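Local coordinates for protein mini spindles (Drosophila melanogaster, PDB 5VJC), which probably binds tubulin through a TOG domain of HEAT repeats, promoting microtubule dynamics and the formation of the mitotic spindle, at residues 6-11 with 72-77; 110-115 with 154-159; 168-173 with 204-209; 175-180 with 212-217. One frame throughout, in Å; residues are numbered along the deposited sequence.

Interaction 1: 6-11 with 72-77; sequences PLLCAN and EQLSED
Leu7 lays one methyl, CD1, into the last turn of helix 64-77, where a single branch of a leucine finds three partners. Its CD1 lies 3.7 Å from Asp77 CB, and at the same distance from the backbone oxygen Gln73 O. Gln73 CB borders the same methyl at 3.9 Å from Leu7 CD1. Gln73 O is already engaged within the helix, accepting from Asp77 N, and the methyl therefore rests on a carbonyl that already has a helical partner. Leu7 and Asp77 run past one another in opposite senses, methyl against the methylene of the acid. Deeper in, Leu8 CD1 meets Leu74 CD2 at 4.1 Å, the two side chains crossing at roughly a right angle.

The polar end of Asp77 is served by a water. With CG anti to the backbone N (chi1 -172°), the carboxylate is carried toward the loop, and water 1 donates both to Asp77 OD2 at 2.7 Å and, over a longer 3.2 Å, to Leu8 O. The bridge links helix and loop without a direct polar bond between them. Around this, the loop is pinned by backbone bonding of Leu7 with Asn52 and by Cys9 O accepting from Asn88 ND2. Leu8 also packs on Ala84 and Leu85 of helix 82-87, while Leu74 rests on Tyr114 of helix 105-124, which places the N-terminal loop among several helices.

Interaction 2: 110-115 with 154-159; sequences KGLEYL and NGVRRV
Leu112 holds CG beside its backbone N (chi1 -72°) and spreads both methyls toward helix 150-166, where Val156 and Val159 each keep CG2 anti to the carbonyl carbon and thus offer that branch. Leu112 CD1 touches Val156 CG2 at 3.8 Å, although the CB of Val156 is directed away from the leucine's helix. The other methyl, Leu112 CD2, lies 3.9 Å from Val159 CG2, with these two side chains nearly perpendicular. Val159 CG2 also reaches Leu115 CB at 3.7 Å, one turn further along.

The absence of a side chain at Gly155 is consistent with the close approach: its CA is 5.5 Å from that of Leu112, and a beta carbon built there would come only 3.0 Å from Leu112 CD1. An alanine in place of Leu112 is likely to leave Val156 and Val159 without their shared apolar partner and open a gap beside Gly155. Leu141 of helix 131-142 covers Leu112, Val156 and Val159 together.

The two helical segments run almost parallel, their directions 20° apart and their axes 9.1 Å at closest approach. Like-directed helices side by side, with an intervening helix packed on both, are characteristic of a HEAT-repeat solenoid such as the TOG domain.

Interaction 3: 168-173 with 204-209; sequences PFVKVF and MNICPQ
Ile206 is the first residue of 204-209 to reach across, closing a short 3-10 turn in which Cys207 N bonds back to Met204 O. Its CG1 stands anti to the backbone N (chi1 -155°) and is thrust between two phenylalanines of helix 169-178. At the end of that branch, Ile206 CD1 meets Phe169 CD1 at 3.5 Å, close to the plane of the ring and at its edge. Phe169 itself is stacked on Tyr202 and takes the crowded position, CG between its backbone N and carbonyl carbon. Behind the tip, Ile206 CG1 rests 3.7 Å from Phe173 CB. The backbone of the same residue meets the neighbouring ring: Ile206 O stands over the centre of one face of Phe173, 3.2 Å above its plane.

In this HEAT-repeat TOG domain the contact joins the first turn of helix 169-178 to the link between helices 185-202 and 209-217, consistent with the stacking of successive helices along the array.

Next in order, Cys207 makes a sulfur-aromatic contact with Phe173, its SG 5.0 Å from the ring centroid and oblique to it. A serine in place of Phe173 would probably leave Ile206 O without the ring face it stands over and Cys207 SG without its aromatic neighbour, and open a gap beside Leu195 and Ile199 of helix 185-202, against which the ring also packs. Pro208, the N-cap residue of helix 209-217, adds a looser contact, its CD lying 4.4 Å from Phe173 CE2.

Interaction 4: 175-180 with 212-217; sequences YVMEGL and VREIAR
Leu180 and Ile215 bring the two backbones nearest to each other, with 7.8 Å between their CA atoms, a separation that leaves the meeting to side chains. The segments belong to the HEAT-repeat array of the TOG domain, 175-180 coming from the C-terminal end of helix 169-178, 212-217 from helix 209-217. Their internal bonding differs. In 212-217, Ala216 N and Arg217 N bond to carbonyls four residues back, as in a regular alpha helix, whereas Gly179 N and Leu180 N reach only three back, to Val176 O and Met177 O. Leu180, at the end of these tighter turns, points its CB at the partner helix.

Two methyls from the first segment then take hold of one acid side chain by its hydrocarbon part. Met177, bent at chi2 and chi3, curls its thioether until CE touches both Glu214 CB and Glu214 CG, each at 3.6 Å. Leu180 CD1 adds a second contact with the methylene, 3.9 Å from Glu214 CG, the two side chains passing in opposite directions. Ile215 lies farther off, its CG1 4.4 Å from both Met177 SD and Leu180 CD1.

Beyond them, Met177 leans on Leu195 and Leu180 on Leu192, both of helix 185-202, while Ile215 turns to Cys233 and Ile234 of helix 224-241. The bend of Glu214 at chi2 (59°) keeps the head of the acid back from the methyls that embrace its stem: Glu214 CD stays 5.0 Å from Met177 CE.

How the interactions relate
From the N terminus, interaction 1 closes first, returning the leading loop to helix 64-77 across sixty residues. Interaction 2 opens only afterwards, joining helices 105-124 and 150-166, yet the two touch: Tyr114 packs on Leu74 and Ser75. Helix 169-178 follows directly after helix 150-166 and serves both later contacts. Interactions 3 and 4 cross, their segments alternating along the chain, as the start of helix 169-178 meets the loop before helix 209-217 and its far end meets that helix itself. Cys207 and Met204 pack on Val212 between them. Interaction 1 lies on the other side of the chain's centre, with centres about 35 and 38 Å from theirs.

Interaction 1: 6-11 with 72-77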
loop_
_atom_site.group_PDB
_atom_site.type_symbol
_atom_site.label_atom_id
_atom_site.label_comp_id
_atom_site.label_asym_id
_atom_site.label_seq_id
_atom_site.Cartn_x
_atom_site.Cartn_y
_atom_site.Cartn_z
ATOM N N PRO A 6 -8.167 20.781 19.633
ATOM C CA PRO A 6 -7.673 20.504 18.274
ATOM C C PRO A 6 -8.001 19.076 17.864
ATOM O O PRO A 6 -8.154 18.232 18.745
ATOM C CB PRO A 6 -6.160 20.720 18.393
ATOM C CG PRO A 6 -5.860 20.437 19.835
ATOM C CD PRO A 6 -7.067 20.926 20.603
ATOM N N LEU A 7 -8.133 18.819 16.565
ATOM C CA LEU A 7 -8.469 17.480 16.084
ATOM C C LEU A 7 -7.450 16.461 16.580
ATOM O O LEU A 7 -7.798 15.393 17.094
ATOM C CB LEU A 7 -8.529 17.450 14.550
ATOM C CG LEU A 7 -9.626 18.267 13.868
ATOM C CD1 LEU A 7 -9.628 17.981 12.377
ATOM C CD2 LEU A 7 -10.994 17.969 14.471
ATOM N N LEU A 8 -6.183 16.807 16.417
ATOM C CA LEU A 8 -5.096 15.923 16.780
ATOM C C LEU A 8 -4.168 16.655 17.733
ATOM O O LEU A 8 -3.934 17.855 17.582
ATOM C CB LEU A 8 -4.330 15.461 15.537
ATOM C CG LEU A 8 -5.136 14.659 14.521
ATOM C CD1 LEU A 8 -4.268 14.342 13.324
ATOM C CD2 LEU A 8 -5.675 13.378 15.151
ATOM N N CYS A 9 -3.638 15.934 18.710
ATOM C CA CYS A 9 -2.781 16.568 19.700
ATOM C C CYS A 9 -1.314 16.229 19.424
ATOM O O CYS A 9 -0.955 15.055 19.290
ATOM C CB CYS A 9 -3.213 16.141 21.109
ATOM S SG CYS A 9 -2.145 16.727 22.460
ATOM N N ALA A 10 -0.472 17.254 19.294
ATOM C CA ALA A 10 0.961 17.021 19.198
ATOM C C ALA A 10 1.455 16.538 20.548
ATOM O O ALA A 10 1.475 17.289 21.526
ATOM C CB ALA A 10 1.709 18.277 18.767
ATOM N N ASN A 11 1.815 15.267 20.607
ATOM C CA ASN A 11 2.346 14.681 21.818
ATOM C C ASN A 11 3.301 13.590 21.397
ATOM O O ASN A 11 3.523 13.394 20.194
ATOM C CB ASN A 11 1.222 14.155 22.718
ATOM C CG ASN A 11 0.339 13.134 22.020
ATOM O OD1 ASN A 11 0.825 12.295 21.263
ATOM N ND2 ASN A 11 -0.972 13.204 22.273
ATOM N N GLU A 72 -12.458 15.085 5.227
ATOM C CA GLU A 72 -12.500 16.517 4.946
ATOM C C GLU A 72 -11.926 17.359 6.107
ATOM O O GLU A 72 -11.180 18.304 5.894
ATOM C CB GLU A 72 -13.931 16.948 4.656
ATOM C CG GLU A 72 -14.048 18.405 4.269
ATOM C CD GLU A 72 -15.482 18.787 3.948
ATOM O OE1 GLU A 72 -16.341 18.740 4.866
ATOM O OE2 GLU A 72 -15.752 19.119 2.775
ATOM N N GLN A 73 -12.277 17.010 7.337
ATOM C CA GLN A 73 -11.758 17.758 8.480
ATOM C C GLN A 73 -10.240 17.590 8.589
ATOM O O GLN A 73 -9.509 18.560 8.764
ATOM C CB GLN A 73 -12.459 17.320 9.757
ATOM C CG GLN A 73 -13.860 17.885 9.875
ATOM C CD GLN A 73 -14.676 17.204 10.941
ATOM O OE1 GLN A 73 -14.403 16.068 11.314
ATOM N NE2 GLN A 73 -15.697 17.894 11.435
ATOM N N LEU A 74 -9.755 16.361 8.448
ATOM C CA LEU A 74 -8.314 16.135 8.526
ATOM C C LEU A 74 -7.590 16.855 7.398
ATOM O O LEU A 74 -6.500 17.405 7.592
ATOM C CB LEU A 74 -8.008 14.636 8.488
ATOM C CG LEU A 74 -8.467 13.806 9.681
ATOM C CD1 LEU A 74 -8.407 12.310 9.356
ATOM C CD2 LEU A 74 -7.603 14.145 10.893
ATOM N N SER A 75 -8.191 16.846 6.207
ATOM C CA SER A 75 -7.576 17.515 5.065
ATOM C C SER A 75 -7.413 19.016 5.310
ATOM O O SER A 75 -6.375 19.593 4.997
ATOM C CB SER A 75 -8.401 17.282 3.783
ATOM O OG SER A 75 -7.772 17.916 2.677
ATOM N N GLU A 76 -8.441 19.644 5.873
ATOM C CA GLU A 76 -8.368 21.074 6.180
ATOM C C GLU A 76 -7.370 21.343 7.311
ATOM O O GLU A 76 -6.627 22.322 7.271
ATOM C CB GLU A 76 -9.746 21.617 6.547
ATOM C CG GLU A 76 -10.374 22.465 5.457
ATOM C CD GLU A 76 -11.831 22.124 5.211
ATOM O OE1 GLU A 76 -12.443 21.441 6.062
ATOM O OE2 GLU A 76 -12.365 22.538 4.157
ATOM N N ASP A 77 -7.330 20.444 8.292
ATOM C CA ASP A 77 -6.486 20.628 9.482
ATOM C C ASP A 77 -5.002 20.477 9.174
ATOM O O ASP A 77 -4.151 20.892 9.966
ATOM C CB ASP A 77 -6.882 19.628 10.578
ATOM C CG ASP A 77 -6.182 19.901 11.900
ATOM O OD1 ASP A 77 -6.207 21.061 12.360
ATOM O OD2 ASP A 77 -5.579 18.959 12.465
HETATM O O HOH W 1 -4.921 19.538 15.045
#

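Interaction 2: 110-115 with 154-159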
loop_
_atom_site.group_PDB
_atom_site.type_symbol
_atom_site.label_atom_id
_atom_site.label_comp_id
_atom_site.label_asym_id
_atom_site.label_seq_id
_atom_site.Cartn_x
_atom_site.Cartn_y
_atom_site.Cartn_z
ATOM N N LYS A 110 -11.518 10.065 -1.785
ATOM C CA LYS A 110 -11.196 11.185 -0.913
ATOM C C LYS A 110 -10.111 10.808 0.123
ATOM O O LYS A 110 -9.235 11.615 0.395
ATOM C CB LYS A 110 -12.460 11.695 -0.218
ATOM C CG LYS A 110 -13.533 12.221 -1.191
ATOM C CD LYS A 110 -12.968 13.325 -2.095
ATOM C CE LYS A 110 -12.968 14.674 -1.384
ATOM N NZ LYS A 110 -12.414 15.743 -2.269
ATOM N N GLY A 111 -10.160 9.595 0.679
ATOM C CA GLY A 111 -9.094 9.139 1.583
ATOM C C GLY A 111 -7.736 9.081 0.880
ATOM O O GLY A 111 -6.704 9.489 1.426
ATOM N N LEU A 112 -7.733 8.582 -0.350
ATOM C CA LEU A 112 -6.490 8.546 -1.127
ATOM C C LEU A 112 -5.977 9.950 -1.451
ATOM O O LEU A 112 -4.800 10.182 -1.354
ATOM C CB LEU A 112 -6.677 7.721 -2.406
ATOM C CG LEU A 112 -6.778 6.221 -2.099
ATOM C CD1 LEU A 112 -7.393 5.431 -3.268
ATOM C CD2 LEU A 112 -5.412 5.663 -1.710
ATOM N N GLU A 113 -6.853 10.883 -1.823
ATOM C CA GLU A 113 -6.429 12.276 -2.029
ATOM C C GLU A 113 -5.781 12.876 -0.786
ATOM O O GLU A 113 -4.778 13.559 -0.877
ATOM C CB GLU A 113 -7.605 13.184 -2.389
ATOM C CG GLU A 113 -7.947 13.326 -3.842
ATOM C CD GLU A 113 -9.106 14.306 -4.032
ATOM O OE1 GLU A 113 -9.252 15.224 -3.187
ATOM O OE2 GLU A 113 -9.868 14.149 -5.011
ATOM N N TYR A 114 -6.418 12.674 0.364
ATOM C CA TYR A 114 -5.855 13.116 1.644
ATOM C C TYR A 114 -4.473 12.532 1.853
ATOM O O TYR A 114 -3.520 13.238 2.177
ATOM C CB TYR A 114 -6.777 12.718 2.801
ATOM C CG TYR A 114 -6.180 12.946 4.195
ATOM C CD1 TYR A 114 -5.742 14.207 4.592
ATOM C CD2 TYR A 114 -6.073 11.900 5.108
ATOM C CE1 TYR A 114 -5.210 14.416 5.862
ATOM C CE2 TYR A 114 -5.547 12.108 6.384
ATOM C CZ TYR A 114 -5.120 13.360 6.753
ATOM O OH TYR A 114 -4.581 13.547 8.019
ATOM N N LEU A 115 -4.361 11.231 1.643
ATOM C CA LEU A 115 -3.084 10.542 1.813
ATOM C C LEU A 115 -1.977 11.137 0.957
ATOM O O LEU A 115 -0.822 11.191 1.391
ATOM C CB LEU A 115 -3.239 9.052 1.490
ATOM C CG LEU A 115 -3.826 8.259 2.655
ATOM C CD1 LEU A 115 -4.353 6.940 2.144
ATOM C CD2 LEU A 115 -2.746 8.039 3.736
ATOM N N ASN A 154 -5.750 4.619 -9.565
ATOM C CA ASN A 154 -4.798 5.721 -9.739
ATOM C C ASN A 154 -4.348 6.340 -8.401
ATOM O O ASN A 154 -3.196 6.759 -8.249
ATOM C CB ASN A 154 -5.386 6.808 -10.642
ATOM C CG ASN A 154 -5.282 6.441 -12.119
ATOM O OD1 ASN A 154 -4.493 5.568 -12.491
ATOM N ND2 ASN A 154 -6.079 7.097 -12.964
ATOM N N GLY A 155 -5.268 6.407 -7.449
ATOM C CA GLY A 155 -4.988 7.031 -6.163
ATOM C C GLY A 155 -4.026 6.158 -5.378
ATOM O O GLY A 155 -3.063 6.646 -4.798
ATOM N N VAL A 156 -4.308 4.861 -5.356
ATOM C CA VAL A 156 -3.432 3.879 -4.716
ATOM C C VAL A 156 -2.016 3.951 -5.273
ATOM O O VAL A 156 -1.043 4.007 -4.520
ATOM C CB VAL A 156 -3.988 2.459 -4.890
ATOM C CG1 VAL A 156 -3.003 1.400 -4.396
ATOM C CG2 VAL A 156 -5.357 2.338 -4.190
ATOM N N ARG A 157 -1.897 3.964 -6.598
ATOM C CA ARG A 157 -0.597 4.051 -7.234
ATOM C C ARG A 157 0.138 5.347 -6.837
ATOM O O ARG A 157 1.341 5.338 -6.567
ATOM C CB ARG A 157 -0.774 3.952 -8.769
ATOM C CG ARG A 157 0.495 3.709 -9.606
ATOM C CD ARG A 157 0.213 2.657 -10.738
ATOM N NE ARG A 157 -1.100 2.872 -11.328
ATOM C CZ ARG A 157 -1.933 1.901 -11.685
ATOM N NH1 ARG A 157 -1.571 0.633 -11.544
ATOM N NH2 ARG A 157 -3.121 2.208 -12.198
ATOM N N ARG A 158 -0.580 6.464 -6.798
ATOM C CA ARG A 158 0.037 7.757 -6.485
ATOM C C ARG A 158 0.595 7.766 -5.049
ATOM O O ARG A 158 1.744 8.182 -4.797
ATOM C CB ARG A 158 -0.989 8.880 -6.683
ATOM C CG ARG A 158 -0.529 10.264 -6.268
ATOM C CD ARG A 158 0.260 11.002 -7.342
ATOM N NE ARG A 158 0.421 12.424 -7.024
ATOM C CZ ARG A 158 1.425 12.930 -6.303
ATOM N NH1 ARG A 158 2.381 12.140 -5.823
ATOM N NH2 ARG A 158 1.484 14.237 -6.065
ATOM N N VAL A 159 -0.220 7.287 -4.117
ATOM C CA VAL A 159 0.199 7.141 -2.717
ATOM C C VAL A 159 1.340 6.139 -2.608
ATOM O O VAL A 159 2.329 6.399 -1.952
ATOM C CB VAL A 159 -0.998 6.685 -1.824
ATOM C CG1 VAL A 159 -0.534 6.357 -0.365
ATOM C CG2 VAL A 159 -2.102 7.739 -1.833
#

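Interaction 3: 168-173 with 204-209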
loop_
_atom_site.group_PDB
_atom_site.type_symbol
_atom_site.label_atom_id
_atom_site.label_comp_id
_atom_site.label_asym_id
_atom_site.label_seq_id
_atom_site.Cartn_x
_atom_site.Cartn_y
_atom_site.Cartn_z
ATOM N N PRO A 168 11.386 1.790 3.043
ATOM C CA PRO A 168 12.309 1.054 2.153
ATOM C C PRO A 168 11.672 0.455 0.889
ATOM O O PRO A 168 10.692 -0.293 0.975
ATOM C CB PRO A 168 12.843 -0.057 3.063
ATOM C CG PRO A 168 12.808 0.564 4.438
ATOM C CD PRO A 168 11.495 1.319 4.438
ATOM N N PHE A 169 12.236 0.787 -0.275
ATOM C CA PHE A 169 11.657 0.355 -1.535
ATOM C C PHE A 169 11.767 -1.157 -1.649
ATOM O O PHE A 169 10.888 -1.773 -2.223
ATOM C CB PHE A 169 12.291 1.075 -2.765
ATOM C CG PHE A 169 13.802 1.000 -2.850
ATOM C CD1 PHE A 169 14.430 -0.093 -3.443
ATOM C CD2 PHE A 169 14.585 2.053 -2.405
ATOM C CE1 PHE A 169 15.821 -0.159 -3.544
ATOM C CE2 PHE A 169 15.985 2.001 -2.498
ATOM C CZ PHE A 169 16.601 0.893 -3.071
ATOM N N VAL A 170 12.770 -1.772 -1.018
ATOM C CA VAL A 170 12.840 -3.233 -1.058
ATOM C C VAL A 170 11.627 -3.848 -0.318
ATOM O O VAL A 170 11.037 -4.833 -0.779
ATOM C CB VAL A 170 14.169 -3.763 -0.477
ATOM C CG1 VAL A 170 14.062 -5.229 -0.121
ATOM C CG2 VAL A 170 15.318 -3.535 -1.455
ATOM N N LYS A 171 11.210 -3.229 0.784
ATOM C CA LYS A 171 10.047 -3.731 1.522
ATOM C C LYS A 171 8.761 -3.561 0.712
ATOM O O LYS A 171 7.930 -4.459 0.679
ATOM C CB LYS A 171 9.922 -3.038 2.872
ATOM C CG LYS A 171 11.076 -3.349 3.810
ATOM C CD LYS A 171 10.843 -2.784 5.193
ATOM C CE LYS A 171 11.874 -3.333 6.185
ATOM N NZ LYS A 171 11.784 -4.823 6.265
ATOM N N VAL A 172 8.610 -2.426 0.034
ATOM C CA VAL A 172 7.443 -2.207 -0.821
ATOM C C VAL A 172 7.406 -3.227 -1.955
ATOM O O VAL A 172 6.340 -3.795 -2.262
ATOM C CB VAL A 172 7.422 -0.782 -1.390
ATOM C CG1 VAL A 172 6.265 -0.616 -2.394
ATOM C CG2 VAL A 172 7.288 0.231 -0.243
ATOM N N PHE A 173 8.567 -3.472 -2.565
ATOM C CA PHE A 173 8.672 -4.485 -3.605
ATOM C C PHE A 173 8.117 -5.813 -3.090
ATOM O O PHE A 173 7.321 -6.452 -3.780
ATOM C CB PHE A 173 10.119 -4.664 -4.091
ATOM C CG PHE A 173 10.255 -5.633 -5.249
ATOM C CD1 PHE A 173 10.136 -5.190 -6.559
ATOM C CD2 PHE A 173 10.494 -6.975 -5.023
ATOM C CE1 PHE A 173 10.268 -6.070 -7.622
ATOM C CE2 PHE A 173 10.598 -7.861 -6.082
ATOM C CZ PHE A 173 10.484 -7.413 -7.371
ATOM N N MET A 204 17.704 -3.932 -11.158
ATOM C CA MET A 204 17.607 -5.301 -10.663
ATOM C C MET A 204 18.023 -5.486 -9.223
ATOM O O MET A 204 17.798 -6.567 -8.678
ATOM C CB MET A 204 18.423 -6.249 -11.540
ATOM C CG MET A 204 17.885 -6.364 -12.953
ATOM S SD MET A 204 16.219 -7.063 -13.013
ATOM C CE MET A 204 16.457 -8.513 -11.976
ATOM N N ASN A 205 18.618 -4.469 -8.590
ATOM C CA ASN A 205 18.901 -4.576 -7.164
ATOM C C ASN A 205 17.619 -4.851 -6.358
ATOM O O ASN A 205 17.673 -5.427 -5.273
ATOM C CB ASN A 205 19.566 -3.303 -6.618
ATOM C CG ASN A 205 21.041 -3.191 -6.999
ATOM O OD1 ASN A 205 21.548 -3.958 -7.820
ATOM N ND2 ASN A 205 21.731 -2.221 -6.405
ATOM N N ILE A 206 16.477 -4.423 -6.884
ATOM C CA ILE A 206 15.211 -4.540 -6.146
ATOM C C ILE A 206 14.544 -5.885 -6.400
ATOM O O ILE A 206 13.561 -6.256 -5.739
ATOM C CB ILE A 206 14.242 -3.410 -6.530
ATOM C CG1 ILE A 206 13.244 -3.149 -5.400
ATOM C CG2 ILE A 206 13.535 -3.718 -7.855
ATOM C CD1 ILE A 206 12.374 -1.922 -5.632
ATOM N N CYS A 207 15.080 -6.625 -7.361
ATOM C CA CYS A 207 14.392 -7.814 -7.828
ATOM C C CYS A 207 15.290 -9.038 -7.805
ATOM O O CYS A 207 16.029 -9.272 -8.753
ATOM C CB CYS A 207 13.862 -7.570 -9.240
ATOM S SG CYS A 207 12.906 -8.918 -9.926
ATOM N N PRO A 208 15.239 -9.829 -6.720
ATOM C CA PRO A 208 16.096 -11.021 -6.706
ATOM C C PRO A 208 15.632 -12.099 -7.697
ATOM O O PRO A 208 14.530 -12.017 -8.256
ATOM C CB PRO A 208 15.995 -11.508 -5.255
ATOM C CG PRO A 208 14.729 -10.936 -4.745
ATOM C CD PRO A 208 14.556 -9.620 -5.434
ATOM N N GLN A 209 16.491 -13.088 -7.924
ATOM C CA GLN A 209 16.237 -14.145 -8.894
ATOM C C GLN A 209 14.952 -14.900 -8.558
ATOM O O GLN A 209 14.218 -15.324 -9.444
ATOM C CB GLN A 209 17.425 -15.115 -8.950
ATOM C CG GLN A 209 17.198 -16.325 -9.848
ATOM C CD GLN A 209 18.434 -17.207 -9.996
ATOM O OE1 GLN A 209 19.574 -16.739 -9.889
ATOM N NE2 GLN A 209 18.207 -18.502 -10.219
#

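Interaction 4: 175-180 with 212-217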
loop_
_atom_site.group_PDB
_atom_site.type_symbol
_atom_site.label_atom_id
_atom_site.label_comp_id
_atom_site.label_asym_id
_atom_site.label_seq_id
_atom_site.Cartn_x
_atom_site.Cartn_y
_atom_site.Cartn_z
ATOM N N TYR A 175 5.946 -6.316 -0.573
ATOM C CA TYR A 175 4.476 -6.256 -0.432
ATOM C C TYR A 175 3.734 -6.357 -1.766
ATOM O O TYR A 175 2.680 -6.989 -1.861
ATOM C CB TYR A 175 4.068 -4.971 0.277
ATOM C CG TYR A 175 4.386 -4.987 1.759
ATOM C CD1 TYR A 175 3.876 -5.986 2.585
ATOM C CD2 TYR A 175 5.172 -4.006 2.330
ATOM C CE1 TYR A 175 4.159 -6.013 3.954
ATOM C CE2 TYR A 175 5.458 -4.016 3.693
ATOM C CZ TYR A 175 4.944 -5.028 4.498
ATOM O OH TYR A 175 5.207 -5.050 5.847
ATOM N N VAL A 176 4.282 -5.738 -2.805
ATOM C CA VAL A 176 3.695 -5.862 -4.126
ATOM C C VAL A 176 3.754 -7.298 -4.618
ATOM O O VAL A 176 2.759 -7.799 -5.178
ATOM C CB VAL A 176 4.388 -4.950 -5.157
ATOM C CG1 VAL A 176 3.776 -5.209 -6.561
ATOM C CG2 VAL A 176 4.186 -3.503 -4.747
ATOM N N MET A 177 4.906 -7.947 -4.408
ATOM C CA MET A 177 5.081 -9.369 -4.736
ATOM C C MET A 177 3.958 -10.264 -4.138
ATOM O O MET A 177 3.535 -11.242 -4.762
ATOM C CB MET A 177 6.448 -9.877 -4.244
ATOM C CG MET A 177 7.647 -9.497 -5.138
ATOM S SD MET A 177 7.523 -10.134 -6.847
ATOM C CE MET A 177 7.623 -11.899 -6.561
ATOM N N GLU A 178 3.483 -9.926 -2.942
ATOM C CA GLU A 178 2.440 -10.733 -2.280
ATOM C C GLU A 178 1.160 -10.704 -3.070
ATOM O O GLU A 178 0.377 -11.653 -3.030
ATOM C CB GLU A 178 2.164 -10.240 -0.859
ATOM C CG GLU A 178 3.272 -10.535 0.117
ATOM C CD GLU A 178 3.629 -12.017 0.148
ATOM O OE1 GLU A 178 2.711 -12.854 0.326
ATOM O OE2 GLU A 178 4.827 -12.347 -0.031
ATOM N N GLY A 179 0.974 -9.619 -3.824
ATOM C CA GLY A 179 -0.204 -9.430 -4.644
ATOM C C GLY A 179 -0.324 -10.444 -5.763
ATOM O O GLY A 179 -1.408 -10.637 -6.291
ATOM N N LEU A 180 0.771 -11.114 -6.123
ATOM C CA LEU A 180 0.679 -12.144 -7.160
ATOM C C LEU A 180 -0.144 -13.359 -6.696
ATOM O O LEU A 180 -0.570 -14.162 -7.518
ATOM C CB LEU A 180 2.072 -12.614 -7.608
ATOM C CG LEU A 180 3.066 -11.559 -8.101
ATOM C CD1 LEU A 180 4.262 -12.235 -8.707
ATOM C CD2 LEU A 180 2.419 -10.601 -9.096
ATOM N N VAL A 212 11.960 -13.030 -9.842
ATOM C CA VAL A 212 11.873 -13.233 -11.279
ATOM C C VAL A 212 11.154 -14.541 -11.620
ATOM O O VAL A 212 10.309 -14.588 -12.511
ATOM C CB VAL A 212 13.263 -13.258 -11.935
ATOM C CG1 VAL A 212 13.124 -13.550 -13.414
ATOM C CG2 VAL A 212 13.991 -11.939 -11.698
ATOM N N ARG A 213 11.532 -15.596 -10.911
ATOM C CA ARG A 213 10.915 -16.915 -11.017
ATOM C C ARG A 213 9.408 -16.802 -10.826
ATOM O O ARG A 213 8.603 -17.189 -11.684
ATOM C CB ARG A 213 11.515 -17.835 -9.954
ATOM C CG ARG A 213 11.417 -19.324 -10.211
ATOM C CD ARG A 213 12.510 -20.048 -9.415
ATOM N NE ARG A 213 13.723 -19.238 -9.250
ATOM C CZ ARG A 213 14.337 -19.010 -8.085
ATOM N NH1 ARG A 213 13.847 -19.510 -6.953
ATOM N NH2 ARG A 213 15.442 -18.273 -8.052
ATOM N N GLU A 214 9.062 -16.232 -9.680
ATOM C CA GLU A 214 7.689 -15.976 -9.266
ATOM C C GLU A 214 6.905 -15.195 -10.321
ATOM O O GLU A 214 5.790 -15.575 -10.675
ATOM C CB GLU A 214 7.712 -15.226 -7.931
ATOM C CG GLU A 214 6.396 -15.178 -7.188
ATOM C CD GLU A 214 5.862 -16.557 -6.871
ATOM O OE1 GLU A 214 6.691 -17.478 -6.670
ATOM O OE2 GLU A 214 4.617 -16.719 -6.836
ATOM N N ILE A 215 7.497 -14.120 -10.841
ATOM C CA ILE A 215 6.844 -13.309 -11.872
ATOM C C ILE A 215 6.570 -14.135 -13.128
ATOM O O ILE A 215 5.493 -14.030 -13.738
ATOM C CB ILE A 215 7.700 -12.072 -12.257
ATOM C CG1 ILE A 215 7.712 -11.041 -11.113
ATOM C CG2 ILE A 215 7.160 -11.431 -13.530
ATOM C CD1 ILE A 215 8.932 -10.086 -11.143
ATOM N N ALA A 216 7.544 -14.966 -13.505
ATOM C CA ALA A 216 7.448 -15.741 -14.745
ATOM C C ALA A 216 6.311 -16.779 -14.701
ATOM O O ALA A 216 5.661 -17.039 -15.718
ATOM C CB ALA A 216 8.792 -16.422 -15.050
ATOM N N ARG A 217 6.062 -17.341 -13.521
ATOM C CA ARG A 217 4.952 -18.269 -13.322
ATOM C C ARG A 217 3.616 -17.695 -13.798
ATOM O O ARG A 217 2.737 -18.436 -14.242
ATOM C CB ARG A 217 4.839 -18.659 -11.848
ATOM C CG ARG A 217 5.894 -19.637 -11.372
ATOM C CD ARG A 217 5.709 -19.947 -9.892
ATOM N NE ARG A 217 6.692 -20.910 -9.388
ATOM C CZ ARG A 217 6.562 -22.234 -9.478
ATOM N NH1 ARG A 217 5.488 -22.764 -10.057
ATOM N NH2 ARG A 217 7.505 -23.030 -8.989
#